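Local coordinates for protein globin (PDB 5V3T) that is a group II truncated hemoglobin that holds an iron protoporphyrin IX, here with bound cyanide, and probably carries or reacts with oxygen or related small ligands, at residues E10-E15 with E19-T24. Sequence-based numbering, arbitrary orientation.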
# COMPACT_ATOMS: atom_id res chain seq x y z
N GLU A 10 -9.67 21.26 13.12
CA GLU A 10 -10.73 21.97 13.82
C GLU A 10 -11.67 22.64 12.81
O GLU A 10 -12.90 22.54 12.91
CB GLU A 10 -10.13 23.01 14.77
CG GLU A 10 -9.43 22.37 15.95
CD GLU A 10 -8.67 23.36 16.80
OE1 GLU A 10 -8.15 24.36 16.25
OE2 GLU A 10 -8.60 23.15 18.03
N ALA A 11 -11.07 23.29 11.81
CA ALA A 11 -11.82 24.07 10.83
C ALA A 11 -12.85 23.22 10.10
O ALA A 11 -13.91 23.72 9.73
CB ALA A 11 -10.86 24.71 9.83
N ILE A 12 -12.53 21.95 9.88
CA ILE A 12 -13.38 21.07 9.07
C ILE A 12 -14.50 20.46 9.94
O ILE A 12 -15.42 19.84 9.43
CB ILE A 12 -12.56 19.94 8.38
CG1 ILE A 12 -13.28 19.45 7.10
CG2 ILE A 12 -12.27 18.79 9.33
CD1 ILE A 12 -12.53 18.32 6.33
N GLY A 13 -14.40 20.63 11.26
CA GLY A 13 -15.42 20.11 12.15
C GLY A 13 -14.90 19.05 13.11
O GLY A 13 -15.67 18.44 13.85
N GLY A 14 -13.60 18.80 13.07
CA GLY A 14 -12.99 17.90 14.03
C GLY A 14 -13.34 16.43 13.86
O GLY A 14 -13.70 15.98 12.76
N GLU A 15 -13.21 15.70 14.96
CA GLU A 15 -13.37 14.25 14.96
C GLU A 15 -14.70 13.80 14.36
O GLU A 15 -14.74 12.87 13.56
CB GLU A 15 -13.22 13.72 16.39
CG GLU A 15 -13.46 12.24 16.54
CD GLU A 15 -13.23 11.78 17.97
OE1 GLU A 15 -13.00 12.64 18.84
OE2 GLU A 15 -13.26 10.55 18.21
N GLU A 19 -15.01 11.39 11.06
CA GLU A 19 -15.70 10.10 11.17
C GLU A 19 -16.67 9.94 10.00
O GLU A 19 -16.63 8.95 9.26
CB GLU A 19 -16.47 9.99 12.50
CG GLU A 19 -15.58 9.84 13.72
CD GLU A 19 -14.94 8.47 13.84
OE1 GLU A 19 -15.60 7.46 13.51
OE2 GLU A 19 -13.76 8.41 14.27
N ILE A 20 -17.53 10.93 9.82
CA ILE A 20 -18.57 10.87 8.80
C ILE A 20 -18.02 10.96 7.39
O ILE A 20 -18.49 10.27 6.48
CB ILE A 20 -19.60 11.99 9.00
CG1 ILE A 20 -20.25 11.87 10.38
CG2 ILE A 20 -20.67 11.95 7.92
CD1 ILE A 20 -21.12 13.05 10.75
N LEU A 21 -17.01 11.81 7.20
CA LEU A 21 -16.41 11.99 5.88
C LEU A 21 -15.80 10.68 5.40
O LEU A 21 -16.06 10.24 4.28
CB LEU A 21 -15.36 13.11 5.90
CG LEU A 21 -14.57 13.40 4.61
CD1 LEU A 21 -15.48 13.94 3.52
CD2 LEU A 21 -13.45 14.38 4.90
N VAL A 22 -15.04 10.03 6.27
CA VAL A 22 -14.31 8.83 5.89
C VAL A 22 -15.25 7.64 5.71
O VAL A 22 -15.11 6.87 4.75
CB VAL A 22 -13.21 8.51 6.92
CG1 VAL A 22 -12.57 7.15 6.65
CG2 VAL A 22 -12.17 9.61 6.88
N ASP A 23 -16.24 7.51 6.60
CA ASP A 23 -17.23 6.45 6.44
C ASP A 23 -17.98 6.64 5.12
O ASP A 23 -18.21 5.68 4.38
CB ASP A 23 -18.20 6.44 7.63
CG ASP A 23 -17.56 5.85 8.88
OD1 ASP A 23 -16.50 5.20 8.77
OD2 ASP A 23 -18.11 6.04 9.98
N THR A 24 -18.34 7.89 4.82
CA THR A 24 -19.01 8.21 3.56
C THR A 24 -18.08 7.96 2.37
O THR A 24 -18.48 7.37 1.37
CB THR A 24 -19.50 9.67 3.55
OG1 THR A 24 -20.44 9.85 4.61
CG2 THR A 24 -20.16 10.03 2.21
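I12 against L21 and E15 with E19 make a local contact at the N-terminal edge of this truncated globin, where a Schellman turn leads from helix 8-11 into helix 14-31. The first pair runs from the turn to the inner face of the long helix, the second along that helix itself. E15 and E19 are the i to i+4 step of an alpha-helix: N of E19 lies 2.9 Å from O of E15, and an N-H···O angle of 163° marks a nearly straight bond. Ahead of it the chain reverses. G13 closes helix 8-11 in the Schellman motif, with positive phi and two backbone bonds back into the last turn, one of them from its N to O of E10 at 2.9 Å. I12, just before the reversal, directs its side chain toward helix 14-31. This extended chain, with CG1 trans to the backbone N (chi1 -154°), ends in CD1, which meets CD2 of L21 at 4.3 Å, a light apolar touch between two buried residues. I12 also packs on I107 of helix 105-122, while L21 reaches A97, M98 and T101 of helix 84-101, so the pair joins the turn to the helical core. The side chain of L21 remains about 10 Å from the heme. On the polar side the carboxylates of E15 and E19 come near each other without bonding, OE2 to OE2 at 4.5 Å; K51 of helix 44-57 forms salt bridges with E19 OE1 and D23 OD1 and probably eases this like-charge approach. With CG of E19 beside its own backbone N (chi1 -71°), that carbon comes to 3.1 Å from O of E15, the acceptor already gripped by N of E19.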